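Flower-specific defensin (PDB 4AAZ) acts as a plant defence peptide with antifungal activity against Fusarium oxysporum and Botrytis cinerea and retards the growth of Helicoverpa caterpillars. Local coordinates at residues I13-C24 / G32-C43. Numbering follows the deposited sequence.
Sequences ICITKPPCRKAC and GHCSKILRRCLC. With PO4 (phosphate ion), chain F; EDO (1,2-ethanediol), chain D; EDO (1,2-ethanediol), chain C.
Cys20 and Cys24, one turn apart on helix 17-24, are bonded to Cys41 and Cys43, two residues apart on strand 41-43, the pairing of the cysteine-stabilised alpha-beta motif of plant defensins. The two bridges leave the helix differently: SG of Cys20 stands anti to its backbone N (chi1 171°), whereas SG of Cys24 lies beside its own N. They pack together, Cys24 SG 3.6 Å from Cys41 SG. Gly32 suits the tight approach of strand 32-34 to helix 17-24, since its CA sits 3.6 Å from Cys24 SG and a beta carbon there would clash with that sulfur. Lys17 stretches out to a final bend at chi4, which brings NZ to Gly32 O at 2.7 Å, above the carbonyl plane; the same ammonium forms a salt bridge with Asp31.

Ahead of the helix, Cys14 is disulfide-bonded to Cys34, and its N-H points almost straight at Arg39 O (2.9 Å, 175°). Ile13 and Ile15 lie alongside Arg39 and suit its flat head with methyl ends: Ile13 CD1 covers one guanidinium face, offset toward the rim, and Ile15 CD1 comes within 3.5 Å of NH1, while NE still donates to a glycol oxygen at the edge. Arg40 NE and NH2 donate to a phosphate, probably from the crystallisation liquor, while NH1 forms a salt bridge with Glu6.

Helix 17-26 packs on one face of the antiparallel sheet, in which strand 41-46 runs between strands 31-34 and 2-6.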
loop_
_atom_site.group_PDB
_atom_site.type_symbol
_atom_site.label_atom_id
_atom_site.label_comp_id
_atom_site.label_asym_id
_atom_site.label_seq_id
_atom_site.Cartn_x
_atom_site.Cartn_y
_atom_site.Cartn_z
ATOM N N ILE A 13 -7.529 -5.504 6.674
ATOM C CA ILE A 13 -7.395 -4.077 6.934
ATOM C C ILE A 13 -5.959 -3.711 7.275
ATOM O O ILE A 13 -5.180 -4.500 7.824
ATOM C CB ILE A 13 -8.337 -3.523 8.000
ATOM C CG1 ILE A 13 -8.071 -4.159 9.336
ATOM C CG2 ILE A 13 -9.793 -3.666 7.567
ATOM C CD1 ILE A 13 -8.787 -3.414 10.493
ATOM N N CYS A 14 -5.596 -2.504 6.877
ATOM C CA CYS A 14 -4.245 -1.992 7.026
ATOM C C CYS A 14 -4.163 -1.250 8.352
ATOM O O CYS A 14 -4.801 -0.199 8.529
ATOM C CB CYS A 14 -3.928 -1.066 5.861
ATOM S SG CYS A 14 -2.165 -0.729 5.659
ATOM N N ILE A 15 -3.379 -1.790 9.278
ATOM C CA ILE A 15 -3.162 -1.156 10.581
ATOM C C ILE A 15 -1.706 -0.772 10.752
ATOM O O ILE A 15 -1.413 0.351 11.151
ATOM C CB ILE A 15 -3.611 -2.062 11.755
ATOM C CG1 ILE A 15 -5.120 -2.336 11.655
ATOM C CG2 ILE A 15 -3.254 -1.449 13.097
ATOM C CD1 ILE A 15 -6.009 -1.093 11.763
ATOM N N THR A 16 -0.775 -1.669 10.448
ATOM C CA THR A 16 0.644 -1.332 10.533
ATOM C C THR A 16 1.295 -1.381 9.159
ATOM O O THR A 16 0.912 -2.161 8.276
ATOM C CB THR A 16 1.423 -2.238 11.496
ATOM O OG1 THR A 16 1.468 -3.567 10.966
ATOM C CG2 THR A 16 0.815 -2.216 12.868
ATOM N N LYS A 17 2.282 -0.517 8.983
ATOM C CA LYS A 17 2.953 -0.344 7.704
ATOM C C LYS A 17 3.702 -1.577 7.165
ATOM O O LYS A 17 3.597 -1.879 5.970
ATOM C CB LYS A 17 3.935 0.816 7.763
ATOM C CG LYS A 17 4.554 1.160 6.405
ATOM C CD LYS A 17 5.587 2.260 6.523
ATOM C CE LYS A 17 6.078 2.739 5.189
ATOM N NZ LYS A 17 5.016 3.473 4.442
ATOM N N PRO A 18 4.492 -2.272 8.005
ATOM C CA PRO A 18 5.414 -3.254 7.383
ATOM C C PRO A 18 4.801 -4.268 6.402
ATOM O O PRO A 18 5.353 -4.434 5.310
ATOM C CB PRO A 18 6.055 -3.940 8.599
ATOM C CG PRO A 18 6.102 -2.815 9.606
ATOM C CD PRO A 18 4.787 -2.087 9.434
ATOM N N PRO A 19 3.694 -4.944 6.739
ATOM C CA PRO A 19 3.173 -5.922 5.778
ATOM C C PRO A 19 2.577 -5.276 4.531
ATOM O O PRO A 19 2.514 -5.899 3.468
ATOM C CB PRO A 19 2.110 -6.662 6.579
ATOM C CG PRO A 19 1.667 -5.694 7.604
ATOM C CD PRO A 19 2.938 -4.963 8.001
ATOM N N CYS A 20 2.090 -4.041 4.662
ATOM C CA CYS A 20 1.525 -3.310 3.537
ATOM C C CYS A 20 2.638 -2.841 2.589
ATOM O O CYS A 20 2.571 -3.035 1.373
ATOM C CB CYS A 20 0.714 -2.120 4.061
ATOM S SG CYS A 20 0.174 -0.965 2.764
ATOM N N ARG A 21 3.679 -2.226 3.136
ATOM C CA ARG A 21 4.840 -1.898 2.328
ATOM C C ARG A 21 5.400 -3.131 1.625
ATOM O O ARG A 21 5.736 -3.083 0.438
ATOM C CB ARG A 21 5.917 -1.232 3.198
ATOM C CG ARG A 21 7.248 -1.038 2.458
ATOM C CD ARG A 21 8.269 -0.158 3.146
ATOM N NE ARG A 21 8.445 -0.553 4.529
ATOM C CZ ARG A 21 8.805 0.258 5.520
ATOM N NH1 ARG A 21 9.103 1.537 5.287
ATOM N NH2 ARG A 21 8.843 -0.207 6.761
ATOM N N LYS A 22 5.481 -4.243 2.339
ATOM C CA LYS A 22 6.021 -5.454 1.737
ATOM C C LYS A 22 5.162 -5.884 0.554
ATOM O O LYS A 22 5.684 -6.198 -0.510
ATOM C CB LYS A 22 6.131 -6.560 2.787
ATOM C CG LYS A 22 6.715 -7.884 2.269
ATOM C CD LYS A 22 6.740 -8.923 3.375
ATOM C CE LYS A 22 5.558 -9.828 3.333
ATOM N NZ LYS A 22 5.713 -10.807 2.211
ATOM N N ALA A 23 3.848 -5.918 0.728
ATOM C CA ALA A 23 2.957 -6.284 -0.369
ATOM C C ALA A 23 3.130 -5.366 -1.551
ATOM O O ALA A 23 3.226 -5.796 -2.688
ATOM C CB ALA A 23 1.506 -6.262 0.134
ATOM N N CYS A 24 3.160 -4.065 -1.295
ATOM C CA CYS A 24 3.294 -3.093 -2.366
ATOM C C CYS A 24 4.594 -3.240 -3.131
ATOM O O CYS A 24 4.620 -3.151 -4.360
ATOM C CB CYS A 24 3.132 -1.697 -1.792
ATOM S SG CYS A 24 1.411 -1.350 -1.266
ATOM N N GLY A 32 4.222 1.297 0.489
ATOM C CA GLY A 32 2.826 1.175 0.836
ATOM C C GLY A 32 2.585 1.789 2.191
ATOM O O GLY A 32 3.434 1.710 3.062
ATOM N N HIS A 33 1.414 2.397 2.379
ATOM C CA HIS A 33 1.002 2.942 3.656
ATOM C C HIS A 33 -0.469 2.647 3.897
ATOM O O HIS A 33 -1.213 2.294 2.960
ATOM C CB HIS A 33 1.248 4.450 3.701
ATOM C CG HIS A 33 0.356 5.213 2.775
ATOM N ND1 HIS A 33 0.596 5.282 1.420
ATOM C CD2 HIS A 33 -0.785 5.904 2.994
ATOM C CE1 HIS A 33 -0.366 5.980 0.843
ATOM N NE2 HIS A 33 -1.213 6.372 1.774
ATOM N N CYS A 34 -0.905 2.805 5.139
ATOM C CA CYS A 34 -2.305 2.586 5.495
ATOM C C CYS A 34 -3.097 3.870 5.417
ATOM O O CYS A 34 -2.644 4.920 5.850
ATOM C CB CYS A 34 -2.431 2.038 6.909
ATOM S SG CYS A 34 -1.589 0.488 7.216
ATOM N N SER A 35 -4.317 3.786 4.882
ATOM C CA SER A 35 -5.235 4.929 4.953
ATOM C C SER A 35 -5.903 4.960 6.327
ATOM O O SER A 35 -5.858 3.984 7.073
ATOM C CB SER A 35 -6.249 4.888 3.820
ATOM O OG SER A 35 -7.218 3.885 4.023
ATOM N N LYS A 36 -6.461 6.111 6.687
ATOM C CA LYS A 36 -6.966 6.287 8.048
ATOM C C LYS A 36 -8.388 5.820 8.254
ATOM O O LYS A 36 -8.733 5.352 9.342
ATOM C CB LYS A 36 -6.846 7.746 8.497
ATOM C CG LYS A 36 -5.412 8.140 8.828
ATOM C CD LYS A 36 -5.340 9.432 9.625
ATOM C CE LYS A 36 -5.796 10.630 8.798
ATOM N NZ LYS A 36 -4.698 11.171 7.946
ATOM N N ILE A 37 -9.238 5.939 7.235
ATOM C CA ILE A 37 -10.656 5.753 7.459
ATOM C C ILE A 37 -11.142 4.398 6.961
ATOM O O ILE A 37 -11.605 3.589 7.757
ATOM C CB ILE A 37 -11.479 6.939 6.879
ATOM C CG1 ILE A 37 -11.022 8.252 7.538
ATOM C CG2 ILE A 37 -12.961 6.695 7.048
ATOM C CD1 ILE A 37 -11.125 8.235 9.072
ATOM N N LEU A 38 -10.992 4.113 5.668
ATOM C CA LEU A 38 -11.317 2.794 5.160
ATOM C C LEU A 38 -10.202 1.785 5.497
ATOM O O LEU A 38 -10.386 0.577 5.356
ATOM C CB LEU A 38 -11.592 2.816 3.651
ATOM C CG LEU A 38 -12.916 3.484 3.246
ATOM C CD1 LEU A 38 -12.927 3.826 1.741
ATOM C CD2 LEU A 38 -14.123 2.617 3.615
ATOM N N ARG A 39 -9.046 2.274 5.953
ATOM C CA ARG A 39 -7.945 1.417 6.446
ATOM C C ARG A 39 -7.519 0.431 5.354
ATOM O O ARG A 39 -7.454 -0.778 5.547
ATOM C CB ARG A 39 -8.306 0.757 7.771
ATOM C CG ARG A 39 -8.728 1.827 8.772
ATOM C CD ARG A 39 -8.584 1.400 10.188
ATOM N NE ARG A 39 -9.651 0.489 10.547
ATOM C CZ ARG A 39 -9.818 -0.002 11.770
ATOM N NH1 ARG A 39 -8.990 0.359 12.735
ATOM N NH2 ARG A 39 -10.813 -0.844 12.017
ATOM N N ARG A 40 -7.221 1.005 4.204
ATOM C CA ARG A 40 -6.733 0.276 3.052
ATOM C C ARG A 40 -5.207 0.370 2.954
ATOM O O ARG A 40 -4.606 1.362 3.377
ATOM C CB ARG A 40 -7.359 0.870 1.794
ATOM C CG ARG A 40 -8.890 0.856 1.837
ATOM C CD ARG A 40 -9.508 1.298 0.539
ATOM N NE ARG A 40 -9.300 2.715 0.310
ATOM C CZ ARG A 40 -9.189 3.272 -0.879
ATOM N NH1 ARG A 40 -9.200 2.534 -1.985
ATOM N NH2 ARG A 40 -9.088 4.586 -0.973
ATOM N N CYS A 41 -4.583 -0.660 2.379
ATOM C CA CYS A 41 -3.174 -0.580 2.025
ATOM C C CYS A 41 -3.047 0.091 0.671
ATOM O O CYS A 41 -3.488 -0.484 -0.350
ATOM C CB CYS A 41 -2.600 -1.982 2.001
ATOM S SG CYS A 41 -0.891 -2.079 1.425
ATOM N N LEU A 42 -2.507 1.308 0.672
ATOM C CA LEU A 42 -2.330 2.072 -0.550
ATOM C C LEU A 42 -0.878 2.057 -0.944
ATOM O O LEU A 42 -0.000 2.493 -0.182
ATOM C CB LEU A 42 -2.827 3.506 -0.376
ATOM C CG LEU A 42 -4.292 3.642 0.039
ATOM C CD1 LEU A 42 -4.646 5.145 0.233
ATOM C CD2 LEU A 42 -5.202 2.999 -0.978
ATOM N N CYS A 43 -0.623 1.547 -2.142
ATOM C CA CYS A 43 0.715 1.541 -2.704
ATOM C C CYS A 43 0.999 2.849 -3.424
ATOM O O CYS A 43 0.077 3.476 -3.988
ATOM C CB CYS A 43 0.892 0.394 -3.706
ATOM S SG CYS A 43 0.457 -1.245 -3.071
HETATM P P PO4 F . -9.559 6.043 2.458
HETATM O O1 PO4 F . -9.023 4.661 2.294
HETATM O O2 PO4 F . -8.455 7.061 2.639
HETATM O O3 PO4 F . -10.199 6.392 1.140
HETATM O O4 PO4 F . -10.484 6.085 3.593
HETATM C C1 EDO D . -12.712 0.406 7.919
HETATM O O1 EDO D . -11.949 -0.301 8.897
HETATM C C2 EDO D . -12.962 -0.546 6.765
HETATM O O2 EDO D . -13.542 -1.744 7.314
HETATM C C1 EDO C . 10.107 4.982 3.867
HETATM O O1 EDO C . 11.458 4.784 3.365
HETATM C C2 EDO C . 9.076 4.491 2.856
HETATM O O2 EDO C . 9.114 3.070 2.804
HETATM O O HOH W 1 -5.261 2.373 9.436
#